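Local coordinates for hypothetical nigD-like protein (Bacteroides caccae, PDB 3QWN) that is of uncharacterised function but, as a NigD-like protein, probably acts as an immunity protein (antitoxin), pairing an OB-type domain with a beta-sandwich domain, at residues A[15-20]-A[53-58]; A[23-28]-A[45-50]; A[95-100]-A[144-149]; A[185-190]-A[197-202]. One frame throughout, in Å; residues are numbered along the deposited sequence.

Contact 1: residues A[15-20]-A[53-58]; sequences VTVKAG and RRVMSN
Val-15 and Val-55 pair through both of their backbone N-H and C=O groups. Val-15 N donates a hydrogen bond to Val-55 O at 3.0 Å, and Val-55 N donates one to Val-15 O at 2.9 Å. Val-17 and Arg-53 repeat the exchange two residues along. Thr-16 and Arg-54 form the non-hydrogen-bonded pair between them, and here the strands' CA atoms are nearest, Thr-16 CA to Arg-54 CA 4.5 Å. Thr-16 CA also makes a C-H...O contact with Arg-53 O at 3.4 Å. The strands are antiparallel but strongly twisted, with their directions 120° apart.

Val-15, Val-17 and Val-55 share one face of the sheet. Val-55 CG2 touches both valines of the other strand, lying 3.8 Å from Val-15 CG2 and 3.8 Å from Val-17 CG2. Val-55 CG1 lies anti to the carbonyl carbon (chi1 -68°), which leaves CG2 between that carbon and the backbone N, facing the other strand. Val-15 CG2 also meets Ser-57 CB at 3.7 Å.

Thr-16 and Arg-54 occupy the other face, their side chains crossing at about a right angle. Thr-16 OG1 stands at the edge of the guanidinium, near its plane, 3.7 Å from Arg-54 NH1. The polar end of Arg-54 is held from outside the two strands: NH1 by a salt bridge to Asp-31, NH2 and NE by hydrogen bonds to Asn-113 and Ser-165.

In the OB-type domain, strand 13-19 lies between strands 25-30 and 52-63. This pairing joins the first and last strands of its five-stranded sheet. Leu-28 packs on Val-15 and Leu-75 of strand 68-77 on Val-55.

Contact 2: residues A[23-28]-A[45-50]; sequences GSIQTL and SAISPN
The turn between strands 13-19 and 25-30 of the OB-type domain meets the loop that runs from strand 36-41 to strand 52-63. Gly-23 and Ile-47 make the direct link. Ile-47 N donates to Gly-23 O at 2.8 Å, with an angle of 150° at the proton and the donor tilted from the carbonyl plane. The same oxygen takes a C-H...O contact from Ala-46 CA at 3.3 Å. Gly-23 O is thus approached by two successive residues of the loop. Gly-23 has a positive phi of 91°, and the loop passes close against its backbone.

A second link runs through a water. It accepts from Ile-25 N at 3.0 Å and donates to Ser-45 O at 2.6 Å. The two backbones are too far apart there for a direct bond, since Ile-25 N and Ser-45 O are separated by 4.4 Å.

Strand 25-30 starts at this point with a classic beta bulge, in which Gln-26 and Thr-27 both face Lys-18 of the neighbouring strand. The loop 45-50 has no regular structure of its own.

The apolar part of the contact is small. Ile-25 CD1 lies 3.8 Å from Ile-47 CG1 and 4.0 Å from Ile-47 CD1, the two side chains crossing at about a right angle. Ile-47 CG1 is set between its own backbone N and carbonyl carbon (chi1 63°), within touch of that methyl. Ile-25 also packs on Val-17, Val-38, Ile-72 and Leu-75, while Ile-47 rests on Ala-19 and Arg-53.

Contact 3: residues A[95-100]-A[144-149]; sequences LKHDPV and NMLLYH
The Tyr-148 ring lies alongside Lys-96. Lys-96 CB sits over one of its faces, 4.2 Å from the ring centroid, in a CH-pi contact. Lys-96 CG continues along the ring to 3.4 Å from Tyr-148 OH, and Leu-95 CA stands at the ring edge.

The His-97 ring uses its edge. His-97 ND1 donates to Leu-147 O at 2.9 Å, and that oxygen lies near the ring plane. Leu-146 CD2 comes obliquely to 3.4 Å from His-97 CE1, and the ring of Tyr-188 stacks on His-97.

His-149 also donates through its edge. His-149 ND1 bonds to Asp-98 O at 2.8 Å, reaching that oxygen from well above the carbonyl plane. His-149 NE2 is bonded to His-126, and Phe-128 stacks on the ring. Both ring nitrogens are therefore engaged, which fixes the ring's rotation. The torsion that sets CG anti to the backbone N (chi1 172°) carries this ring to the loop.

Backbone bonds flank these rings: His-149 N to Lys-96 O at 2.8 Å, and Asp-98 N to His-149 O at 2.9 Å. On the apolar side, Val-100 CG2 and Leu-147 CD2 meet tip to tip at 3.6 Å.

The loop 95-100 joins strand 142-150 near its end, through a single backbone bridge between His-97 and His-149. That strand, in the C-terminal beta-sandwich domain, runs between 127-133 and 181-190, while Val-100 and Leu-147 both pack on Leu-116 of strand 111-120.

Contact 4: residues A[185-190]-A[197-202]; sequences FKYYTY and IESGKY
Backbone bonds tie the two strands into an antiparallel hairpin. Thr-189 and Ile-197 exchange two hydrogen bonds, from Thr-189 N to Ile-197 O at 2.9 Å and from Ile-197 N to Thr-189 O at 2.8 Å. Ser-199 N donates to Tyr-187 O at 2.8 Å, but the return bond from Tyr-187 N to Ser-199 O is weak. Past that point the chain turns a corner at Lys-201 and Tyr-202. A water bridges the strands there, donating to Phe-185 O and Ser-199 O and accepting from Tyr-202 N.

Aromatic contacts lie on both faces. Glu-198 CB sits over the Tyr-188 ring, 3.8 Å from its centroid and 18° off the ring normal. On the other face, Ser-199 CB lies over the Tyr-187 ring at 4.1 Å from the centroid. Tyr-187 CG occupies the position between backbone N and carbonyl carbon (chi1 68°), which swings the ring across toward the partner strand. Its rim meets that of Tyr-202, Tyr-187 CE1 to Tyr-202 CE2 at 3.7 Å, with the planes 26° apart.

The one charged pair is loose: Lys-186 NZ and Glu-198 OE1 form a long salt bridge of 3.9 Å, their side chains crossing obliquely.

The chemistry implies a hairpin firmly zipped by its backbone toward the connecting turn. At the corner, water and tyrosine packing take over from direct strand pairing.

How the contacts relate
Contacts 1 and 2 belong to the OB-type domain, contacts 3 and 4 to the other side of the molecule. Contact 2 is nested within the chain loop closed by contact 1, and they join through strands 13-19 and 25-30, neighbours in one sheet. Contact 1 is the buried one of the pair and rests on valines and regular strand bonds; contact 2, nearer the surface, relies on a glycine, a water and one isoleucine pair. Contacts 3 and 4, both partly buried, meet on the sheet where strands 142-150 and 181-190 are neighbours, and Val-100 O bonds to Thr-189 OG1. Histidines anchor a loop in contact 3, whereas tyrosines line a hairpin in contact 4.

Contact 1: residues A[15-20]-A[53-58]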
loop_
_atom_site.group_PDB
_atom_site.type_symbol
_atom_site.label_atom_id
_atom_site.label_comp_id
_atom_site.label_asym_id
_atom_site.label_seq_id
_atom_site.Cartn_x
_atom_site.Cartn_y
_atom_site.Cartn_z
ATOM N N VAL A 15 -7.560 -4.922 -2.624
ATOM C CA VAL A 15 -8.542 -5.813 -1.971
ATOM C C VAL A 15 -7.815 -6.663 -0.944
ATOM O O VAL A 15 -6.564 -6.672 -0.861
ATOM C CB VAL A 15 -9.323 -6.730 -2.996
ATOM C CG1 VAL A 15 -10.142 -5.919 -4.014
ATOM C CG2 VAL A 15 -8.402 -7.738 -3.701
ATOM N N THR A 16 -8.614 -7.397 -0.172
ATOM C CA THR A 16 -8.157 -8.428 0.749
ATOM C C THR A 16 -8.725 -9.763 0.234
ATOM O O THR A 16 -9.869 -9.815 -0.202
ATOM C CB THR A 16 -8.537 -8.111 2.199
ATOM O OG1 THR A 16 -8.006 -6.835 2.542
ATOM C CG2 THR A 16 -7.992 -9.137 3.179
ATOM N N VAL A 17 -7.915 -10.795 0.192
ATOM C CA VAL A 17 -8.394 -12.128 -0.197
ATOM C C VAL A 17 -8.156 -13.073 0.971
ATOM O O VAL A 17 -7.209 -12.877 1.726
ATOM C CB VAL A 17 -7.802 -12.691 -1.516
ATOM C CG1 VAL A 17 -8.254 -11.884 -2.712
ATOM C CG2 VAL A 17 -6.274 -12.796 -1.462
ATOM N N LYS A 18 -9.025 -14.080 1.131
ATOM C CA LYS A 18 -8.896 -15.138 2.127
ATOM C C LYS A 18 -8.923 -16.461 1.412
ATOM O O LYS A 18 -9.642 -16.628 0.409
ATOM C CB LYS A 18 -10.000 -15.104 3.208
ATOM C CG LYS A 18 -10.303 -13.719 3.768
ATOM C CD LYS A 18 -11.032 -13.755 5.104
ATOM C CE LYS A 18 -11.061 -12.335 5.655
ATOM N NZ LYS A 18 -11.901 -12.167 6.873
ATOM N N ALA A 19 -8.096 -17.386 1.919
ATOM C CA ALA A 19 -7.970 -18.766 1.514
ATOM C C ALA A 19 -8.636 -19.657 2.549
ATOM O O ALA A 19 -8.738 -19.299 3.734
ATOM C CB ALA A 19 -6.512 -19.147 1.368
ATOM N N GLY A 20 -9.068 -20.826 2.093
ATOM C CA GLY A 20 -9.644 -21.829 2.948
ATOM C C GLY A 20 -8.592 -22.883 3.198
ATOM O O GLY A 20 -7.393 -22.627 3.030
ATOM N N ARG A 53 -4.596 -12.089 2.755
ATOM C CA ARG A 53 -3.559 -11.277 2.132
ATOM C C ARG A 53 -4.162 -10.045 1.510
ATOM O O ARG A 53 -5.229 -10.119 0.898
ATOM C CB ARG A 53 -2.774 -12.068 1.064
ATOM C CG ARG A 53 -2.044 -13.259 1.622
ATOM C CD ARG A 53 -1.035 -13.821 0.652
ATOM N NE ARG A 53 0.216 -13.076 0.701
ATOM C CZ ARG A 53 1.208 -13.325 1.546
ATOM N NH1 ARG A 53 1.097 -14.298 2.448
ATOM N NH2 ARG A 53 2.317 -12.600 1.502
ATOM N N ARG A 54 -3.478 -8.904 1.703
ATOM C CA ARG A 54 -3.738 -7.608 1.083
ATOM C C ARG A 54 -3.053 -7.700 -0.293
ATOM O O ARG A 54 -1.836 -7.897 -0.339
ATOM C CB ARG A 54 -3.185 -6.485 1.977
ATOM C CG ARG A 54 -3.337 -5.049 1.468
ATOM C CD ARG A 54 -4.750 -4.593 1.602
ATOM N NE ARG A 54 -4.964 -3.189 1.241
ATOM C CZ ARG A 54 -6.173 -2.641 1.151
ATOM N NH1 ARG A 54 -7.258 -3.375 1.369
ATOM N NH2 ARG A 54 -6.310 -1.366 0.811
ATOM N N VAL A 55 -3.834 -7.638 -1.408
ATOM C CA VAL A 55 -3.324 -7.839 -2.769
ATOM C C VAL A 55 -3.961 -6.854 -3.765
ATOM O O VAL A 55 -4.937 -6.186 -3.440
ATOM C CB VAL A 55 -3.621 -9.328 -3.242
ATOM C CG1 VAL A 55 -2.820 -10.368 -2.457
ATOM C CG2 VAL A 55 -5.118 -9.654 -3.203
HETATM N N MSE A 56 -3.435 -6.836 -5.010
HETATM C CA MSE A 56 -3.994 -6.147 -6.184
HETATM C C MSE A 56 -4.804 -7.190 -7.001
HETATM O O MSE A 56 -4.394 -8.351 -7.156
HETATM C CB MSE A 56 -2.908 -5.479 -7.049
HETATM C CG MSE A 56 -2.140 -4.397 -6.286
HETATM SE SE MSE A 56 -3.317 -3.018 -5.506
HETATM C CE MSE A 56 -4.066 -2.308 -7.157
ATOM N N SER A 57 -5.968 -6.800 -7.494
ATOM C CA SER A 57 -6.770 -7.766 -8.233
ATOM C C SER A 57 -7.633 -7.126 -9.281
ATOM O O SER A 57 -8.206 -6.051 -9.076
ATOM C CB SER A 57 -7.671 -8.541 -7.263
ATOM O OG SER A 57 -8.447 -9.559 -7.868
ATOM N N ASN A 58 -7.796 -7.860 -10.376
ATOM C CA ASN A 58 -8.783 -7.618 -11.401
ATOM C C ASN A 58 -9.866 -8.667 -11.149
ATOM O O ASN A 58 -9.612 -9.876 -11.213
ATOM C CB ASN A 58 -8.237 -7.681 -12.825
ATOM C CG ASN A 58 -9.294 -7.367 -13.859
ATOM O OD1 ASN A 58 -9.884 -8.247 -14.441
ATOM N ND2 ASN A 58 -9.638 -6.120 -14.029
#

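Contact 2: residues A[23-28]-A[45-50]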
loop_
_atom_site.group_PDB
_atom_site.type_symbol
_atom_site.label_atom_id
_atom_site.label_comp_id
_atom_site.label_asym_id
_atom_site.label_seq_id
_atom_site.Cartn_x
_atom_site.Cartn_y
_atom_site.Cartn_z
ATOM N N GLY A 23 -5.907 -23.626 0.405
ATOM C CA GLY A 23 -5.132 -22.488 -0.091
ATOM C C GLY A 23 -5.770 -21.699 -1.215
ATOM O O GLY A 23 -5.312 -20.605 -1.565
ATOM N N SER A 24 -6.828 -22.260 -1.804
ATOM C CA SER A 24 -7.577 -21.604 -2.878
ATOM C C SER A 24 -8.324 -20.406 -2.310
ATOM O O SER A 24 -8.658 -20.408 -1.120
ATOM C CB SER A 24 -8.531 -22.599 -3.522
ATOM O OG SER A 24 -9.484 -23.068 -2.583
ATOM N N ILE A 25 -8.504 -19.358 -3.116
ATOM C CA ILE A 25 -9.145 -18.109 -2.694
ATOM C C ILE A 25 -10.654 -18.312 -2.627
ATOM O O ILE A 25 -11.278 -18.658 -3.621
ATOM C CB ILE A 25 -8.745 -16.915 -3.598
ATOM C CG1 ILE A 25 -7.209 -16.798 -3.732
ATOM C CG2 ILE A 25 -9.403 -15.600 -3.085
ATOM C CD1 ILE A 25 -6.435 -16.429 -2.406
ATOM N N GLN A 26 -11.233 -18.080 -1.451
ATOM C CA GLN A 26 -12.650 -18.323 -1.210
ATOM C C GLN A 26 -13.396 -17.040 -0.994
ATOM O O GLN A 26 -14.609 -17.012 -1.175
ATOM C CB GLN A 26 -12.848 -19.237 0.020
ATOM C CG GLN A 26 -11.943 -20.459 0.108
ATOM C CD GLN A 26 -12.476 -21.715 -0.551
ATOM O OE1 GLN A 26 -12.491 -22.786 0.075
ATOM N NE2 GLN A 26 -12.833 -21.649 -1.849
ATOM N N THR A 27 -12.684 -15.989 -0.579
ATOM C CA THR A 27 -13.253 -14.688 -0.248
ATOM C C THR A 27 -12.412 -13.544 -0.772
ATOM O O THR A 27 -11.193 -13.598 -0.711
ATOM C CB THR A 27 -13.371 -14.594 1.263
ATOM O OG1 THR A 27 -14.282 -15.612 1.639
ATOM C CG2 THR A 27 -13.866 -13.227 1.757
ATOM N N LEU A 28 -13.092 -12.487 -1.230
ATOM C CA LEU A 28 -12.512 -11.254 -1.721
ATOM C C LEU A 28 -13.238 -10.137 -0.990
ATOM O O LEU A 28 -14.456 -10.149 -0.914
ATOM C CB LEU A 28 -12.614 -11.153 -3.277
ATOM C CG LEU A 28 -12.021 -9.900 -3.858
ATOM C CD1 LEU A 28 -11.299 -10.163 -5.132
ATOM C CD2 LEU A 28 -13.041 -8.834 -3.987
ATOM N N SER A 45 -4.864 -19.331 -8.265
ATOM C CA SER A 45 -3.903 -18.956 -7.239
ATOM C C SER A 45 -4.094 -19.788 -5.989
ATOM O O SER A 45 -5.166 -20.356 -5.748
ATOM C CB SER A 45 -4.031 -17.483 -6.897
ATOM O OG SER A 45 -3.673 -16.718 -8.026
ATOM N N ALA A 46 -3.034 -19.850 -5.195
ATOM C CA ALA A 46 -3.001 -20.587 -3.951
ATOM C C ALA A 46 -2.180 -19.819 -2.933
ATOM O O ALA A 46 -1.003 -19.567 -3.177
ATOM C CB ALA A 46 -2.395 -21.965 -4.198
ATOM N N ILE A 47 -2.784 -19.395 -1.821
ATOM C CA ILE A 47 -1.983 -18.772 -0.760
ATOM C C ILE A 47 -1.911 -19.808 0.416
ATOM O O ILE A 47 -2.302 -20.973 0.240
ATOM C CB ILE A 47 -2.460 -17.359 -0.369
ATOM C CG1 ILE A 47 -3.890 -17.385 0.215
ATOM C CG2 ILE A 47 -2.311 -16.389 -1.558
ATOM C CD1 ILE A 47 -4.358 -16.124 0.942
ATOM N N SER A 48 -1.306 -19.429 1.554
ATOM C CA SER A 48 -1.187 -20.311 2.709
ATOM C C SER A 48 -2.583 -20.630 3.256
ATOM O O SER A 48 -3.424 -19.721 3.391
ATOM C CB SER A 48 -0.303 -19.684 3.786
ATOM O OG SER A 48 -0.076 -20.629 4.824
ATOM N N PRO A 49 -2.852 -21.918 3.564
ATOM C CA PRO A 49 -4.199 -22.294 4.036
ATOM C C PRO A 49 -4.711 -21.453 5.206
ATOM O O PRO A 49 -3.982 -21.209 6.187
ATOM C CB PRO A 49 -4.027 -23.768 4.446
ATOM C CG PRO A 49 -2.956 -24.255 3.529
ATOM C CD PRO A 49 -1.978 -23.116 3.463
ATOM N N ASN A 50 -5.968 -20.993 5.071
ATOM C CA ASN A 50 -6.671 -20.240 6.098
ATOM C C ASN A 50 -5.941 -18.953 6.482
ATOM O O ASN A 50 -5.818 -18.645 7.674
ATOM C CB ASN A 50 -6.897 -21.115 7.353
ATOM C CG ASN A 50 -7.820 -22.286 7.148
ATOM O OD1 ASN A 50 -8.915 -22.185 6.574
ATOM N ND2 ASN A 50 -7.429 -23.409 7.692
HETATM O O HOH W 1 -7.707 -20.150 -5.941
#

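Contact 3: residues A[95-100]-A[144-149]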
loop_
_atom_site.group_PDB
_atom_site.type_symbol
_atom_site.label_atom_id
_atom_site.label_comp_id
_atom_site.label_asym_id
_atom_site.label_seq_id
_atom_site.Cartn_x
_atom_site.Cartn_y
_atom_site.Cartn_z
ATOM N N LEU A 95 19.449 5.050 4.621
ATOM C CA LEU A 95 18.171 5.391 4.003
ATOM C C LEU A 95 18.373 5.620 2.513
ATOM O O LEU A 95 19.318 6.318 2.116
ATOM C CB LEU A 95 17.531 6.623 4.673
ATOM C CG LEU A 95 17.265 6.544 6.179
ATOM C CD1 LEU A 95 16.581 7.795 6.661
ATOM C CD2 LEU A 95 16.429 5.331 6.552
ATOM N N LYS A 96 17.509 4.991 1.695
ATOM C CA LYS A 96 17.534 5.080 0.232
ATOM C C LYS A 96 16.282 5.760 -0.213
ATOM O O LYS A 96 15.201 5.414 0.266
ATOM C CB LYS A 96 17.668 3.691 -0.424
ATOM C CG LYS A 96 18.746 2.768 0.183
ATOM C CD LYS A 96 20.191 3.232 -0.035
ATOM C CE LYS A 96 21.173 2.068 -0.044
ATOM N NZ LYS A 96 21.108 1.231 1.190
ATOM N N HIS A 97 16.415 6.753 -1.099
ATOM C CA HIS A 97 15.274 7.544 -1.569
ATOM C C HIS A 97 15.299 7.752 -3.077
ATOM O O HIS A 97 15.224 8.884 -3.548
ATOM C CB HIS A 97 15.225 8.904 -0.851
ATOM C CG HIS A 97 15.270 8.821 0.644
ATOM N ND1 HIS A 97 14.290 8.140 1.360
ATOM C CD2 HIS A 97 16.186 9.320 1.514
ATOM C CE1 HIS A 97 14.650 8.235 2.634
ATOM N NE2 HIS A 97 15.766 8.963 2.779
ATOM N N ASP A 98 15.397 6.664 -3.835
ATOM C CA ASP A 98 15.368 6.728 -5.298
ATOM C C ASP A 98 13.987 7.290 -5.746
ATOM O O ASP A 98 12.977 6.984 -5.111
ATOM C CB ASP A 98 15.692 5.359 -5.920
ATOM C CG ASP A 98 17.144 4.976 -5.754
ATOM O OD1 ASP A 98 18.007 5.831 -5.995
ATOM O OD2 ASP A 98 17.414 3.800 -5.414
ATOM N N PRO A 99 13.962 8.237 -6.720
ATOM C CA PRO A 99 12.708 8.946 -7.027
ATOM C C PRO A 99 11.586 8.091 -7.555
ATOM O O PRO A 99 11.803 7.075 -8.214
ATOM C CB PRO A 99 13.128 9.965 -8.093
ATOM C CG PRO A 99 14.562 10.179 -7.835
ATOM C CD PRO A 99 15.077 8.810 -7.502
ATOM N N VAL A 100 10.367 8.528 -7.230
ATOM C CA VAL A 100 9.090 7.956 -7.645
ATOM C C VAL A 100 8.128 9.121 -7.875
ATOM O O VAL A 100 8.375 10.240 -7.399
ATOM C CB VAL A 100 8.470 6.912 -6.639
ATOM C CG1 VAL A 100 9.423 5.780 -6.285
ATOM C CG2 VAL A 100 7.894 7.579 -5.380
ATOM N N ASN A 144 4.900 11.348 11.067
ATOM C CA ASN A 144 5.689 11.719 9.900
ATOM C C ASN A 144 6.198 10.467 9.220
ATOM O O ASN A 144 6.775 9.598 9.870
ATOM C CB ASN A 144 6.822 12.658 10.267
ATOM C CG ASN A 144 6.337 14.033 10.622
ATOM O OD1 ASN A 144 5.823 14.766 9.787
ATOM N ND2 ASN A 144 6.470 14.409 11.883
HETATM N N MSE A 145 5.924 10.348 7.909
HETATM C CA MSE A 145 6.325 9.201 7.099
HETATM C C MSE A 145 7.147 9.639 5.916
HETATM O O MSE A 145 6.776 10.569 5.212
HETATM C CB MSE A 145 5.107 8.424 6.616
HETATM C CG MSE A 145 4.319 7.775 7.720
HETATM SE SE MSE A 145 3.013 6.583 6.971
HETATM C CE MSE A 145 2.090 6.112 8.620
ATOM N N LEU A 146 8.279 8.994 5.714
ATOM C CA LEU A 146 9.147 9.255 4.575
ATOM C C LEU A 146 9.288 7.969 3.809
ATOM O O LEU A 146 9.597 6.939 4.408
ATOM C CB LEU A 146 10.523 9.802 4.998
ATOM C CG LEU A 146 11.604 9.955 3.901
ATOM C CD1 LEU A 146 11.158 10.934 2.769
ATOM C CD2 LEU A 146 12.910 10.425 4.519
ATOM N N LEU A 147 9.032 8.018 2.489
ATOM C CA LEU A 147 9.168 6.839 1.666
ATOM C C LEU A 147 10.646 6.448 1.516
ATOM O O LEU A 147 11.493 7.283 1.166
ATOM C CB LEU A 147 8.528 7.024 0.270
ATOM C CG LEU A 147 8.555 5.788 -0.634
ATOM C CD1 LEU A 147 7.567 4.738 -0.178
ATOM C CD2 LEU A 147 8.348 6.156 -2.057
ATOM N N TYR A 148 10.923 5.171 1.787
ATOM C CA TYR A 148 12.192 4.538 1.540
ATOM C C TYR A 148 12.046 3.797 0.207
ATOM O O TYR A 148 11.094 3.019 0.033
ATOM C CB TYR A 148 12.564 3.586 2.691
ATOM C CG TYR A 148 13.765 2.703 2.414
ATOM C CD1 TYR A 148 13.648 1.558 1.626
ATOM C CD2 TYR A 148 14.999 2.966 2.999
ATOM C CE1 TYR A 148 14.752 0.753 1.350
ATOM C CE2 TYR A 148 16.098 2.138 2.772
ATOM C CZ TYR A 148 15.970 1.035 1.941
ATOM O OH TYR A 148 17.040 0.206 1.703
ATOM N N HIS A 149 12.961 4.043 -0.733
ATOM C CA HIS A 149 12.948 3.343 -2.004
ATOM C C HIS A 149 14.371 3.089 -2.449
ATOM O O HIS A 149 15.117 4.030 -2.726
ATOM C CB HIS A 149 12.126 4.078 -3.100
ATOM C CG HIS A 149 12.261 3.461 -4.470
ATOM N ND1 HIS A 149 12.391 4.244 -5.600
ATOM C CD2 HIS A 149 12.347 2.150 -4.837
ATOM C CE1 HIS A 149 12.518 3.396 -6.615
ATOM N NE2 HIS A 149 12.509 2.126 -6.199
#

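Contact 4: residues A[185-190]-A[197-202]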
loop_
_atom_site.group_PDB
_atom_site.type_symbol
_atom_site.label_atom_id
_atom_site.label_comp_id
_atom_site.label_asym_id
_atom_site.label_seq_id
_atom_site.Cartn_x
_atom_site.Cartn_y
_atom_site.Cartn_z
ATOM N N PHE A 185 2.987 12.472 4.833
ATOM C CA PHE A 185 3.816 11.640 3.974
ATOM C C PHE A 185 4.718 12.465 3.050
ATOM O O PHE A 185 4.244 13.329 2.317
ATOM C CB PHE A 185 2.929 10.677 3.148
ATOM C CG PHE A 185 3.674 9.818 2.155
ATOM C CD1 PHE A 185 4.406 8.710 2.577
ATOM C CD2 PHE A 185 3.647 10.116 0.795
ATOM C CE1 PHE A 185 5.097 7.926 1.655
ATOM C CE2 PHE A 185 4.332 9.318 -0.130
ATOM C CZ PHE A 185 5.053 8.228 0.309
ATOM N N LYS A 186 6.028 12.162 3.087
ATOM C CA LYS A 186 7.072 12.752 2.252
ATOM C C LYS A 186 7.698 11.680 1.370
ATOM O O LYS A 186 7.702 10.497 1.728
ATOM C CB LYS A 186 8.150 13.418 3.109
ATOM C CG LYS A 186 7.797 14.824 3.575
ATOM C CD LYS A 186 8.899 15.422 4.442
ATOM C CE LYS A 186 8.417 16.596 5.257
ATOM N NZ LYS A 186 9.540 17.308 5.927
ATOM N N TYR A 187 8.231 12.083 0.219
ATOM C CA TYR A 187 8.864 11.148 -0.731
ATOM C C TYR A 187 9.757 11.933 -1.678
ATOM O O TYR A 187 9.472 13.108 -1.962
ATOM C CB TYR A 187 7.793 10.340 -1.534
ATOM C CG TYR A 187 6.983 11.179 -2.513
ATOM C CD1 TYR A 187 6.009 12.071 -2.066
ATOM C CD2 TYR A 187 7.207 11.093 -3.887
ATOM C CE1 TYR A 187 5.289 12.866 -2.961
ATOM C CE2 TYR A 187 6.504 11.896 -4.789
ATOM C CZ TYR A 187 5.535 12.768 -4.326
ATOM O OH TYR A 187 4.798 13.494 -5.244
ATOM N N TYR A 188 10.823 11.295 -2.166
ATOM C CA TYR A 188 11.719 11.930 -3.124
ATOM C C TYR A 188 11.203 11.692 -4.521
ATOM O O TYR A 188 10.765 10.587 -4.844
ATOM C CB TYR A 188 13.160 11.440 -2.956
ATOM C CG TYR A 188 13.884 12.110 -1.801
ATOM C CD1 TYR A 188 13.569 11.800 -0.478
ATOM C CD2 TYR A 188 14.900 13.037 -2.029
ATOM C CE1 TYR A 188 14.246 12.388 0.586
ATOM C CE2 TYR A 188 15.564 13.660 -0.968
ATOM C CZ TYR A 188 15.236 13.330 0.344
ATOM O OH TYR A 188 15.874 13.903 1.431
ATOM N N THR A 189 11.215 12.739 -5.327
ATOM C CA THR A 189 10.734 12.763 -6.713
ATOM C C THR A 189 11.630 13.694 -7.532
ATOM O O THR A 189 12.432 14.433 -6.956
ATOM C CB THR A 189 9.243 13.206 -6.731
ATOM O OG1 THR A 189 8.660 12.899 -8.004
ATOM C CG2 THR A 189 9.045 14.675 -6.348
ATOM N N TYR A 190 11.504 13.675 -8.857
ATOM C CA TYR A 190 12.273 14.588 -9.706
ATOM C C TYR A 190 11.519 15.877 -9.914
ATOM O O TYR A 190 10.311 15.832 -10.134
ATOM C CB TYR A 190 12.579 13.960 -11.075
ATOM C CG TYR A 190 13.644 12.887 -11.053
ATOM C CD1 TYR A 190 14.949 13.178 -10.639
ATOM C CD2 TYR A 190 13.369 11.586 -11.498
ATOM C CE1 TYR A 190 15.942 12.195 -10.643
ATOM C CE2 TYR A 190 14.357 10.602 -11.514
ATOM C CZ TYR A 190 15.643 10.913 -11.099
ATOM O OH TYR A 190 16.619 9.947 -11.109
ATOM N N ILE A 197 14.295 15.753 -5.403
ATOM C CA ILE A 197 13.919 16.609 -4.279
ATOM C C ILE A 197 12.917 15.903 -3.369
ATOM O O ILE A 197 12.123 15.093 -3.847
ATOM C CB ILE A 197 13.369 17.986 -4.749
ATOM C CG1 ILE A 197 12.162 17.848 -5.704
ATOM C CG2 ILE A 197 14.480 18.824 -5.391
ATOM C CD1 ILE A 197 10.802 18.211 -5.116
ATOM N N GLU A 198 12.930 16.246 -2.065
ATOM C CA GLU A 198 11.988 15.707 -1.089
ATOM C C GLU A 198 10.692 16.510 -1.206
ATOM O O GLU A 198 10.716 17.733 -1.009
ATOM C CB GLU A 198 12.587 15.768 0.326
ATOM C CG GLU A 198 11.764 15.067 1.397
ATOM C CD GLU A 198 12.273 15.288 2.804
ATOM O OE1 GLU A 198 12.232 16.444 3.283
ATOM O OE2 GLU A 198 12.714 14.300 3.429
ATOM N N SER A 199 9.585 15.842 -1.589
ATOM C CA SER A 199 8.283 16.497 -1.759
ATOM C C SER A 199 7.446 16.425 -0.485
ATOM O O SER A 199 7.250 15.353 0.069
ATOM C CB SER A 199 7.507 15.891 -2.926
ATOM O OG SER A 199 6.240 16.513 -3.057
ATOM N N GLY A 200 6.963 17.583 -0.044
ATOM C CA GLY A 200 6.083 17.706 1.109
ATOM C C GLY A 200 4.656 17.966 0.688
ATOM O O GLY A 200 3.848 18.397 1.498
ATOM N N LYS A 201 4.344 17.707 -0.588
ATOM C CA LYS A 201 3.031 17.849 -1.246
ATOM C C LYS A 201 1.878 17.273 -0.400
ATOM O O LYS A 201 0.835 17.905 -0.304
ATOM C CB LYS A 201 3.078 17.136 -2.624
ATOM C CG LYS A 201 1.798 17.183 -3.426
ATOM C CD LYS A 201 1.931 16.519 -4.792
ATOM C CE LYS A 201 0.607 16.602 -5.535
ATOM N NZ LYS A 201 0.771 16.436 -7.002
ATOM N N TYR A 202 2.068 16.084 0.203
ATOM C CA TYR A 202 1.027 15.381 0.961
ATOM C C TYR A 202 1.129 15.604 2.503
ATOM O O TYR A 202 0.533 14.848 3.286
ATOM C CB TYR A 202 1.038 13.885 0.578
ATOM C CG TYR A 202 0.808 13.677 -0.914
ATOM C CD1 TYR A 202 -0.399 14.032 -1.512
ATOM C CD2 TYR A 202 1.808 13.142 -1.730
ATOM C CE1 TYR A 202 -0.593 13.901 -2.888
ATOM C CE2 TYR A 202 1.617 12.987 -3.107
ATOM C CZ TYR A 202 0.409 13.361 -3.682
ATOM O OH TYR A 202 0.197 13.209 -5.043
HETATM O O HOH W 2 4.476 14.490 0.150
#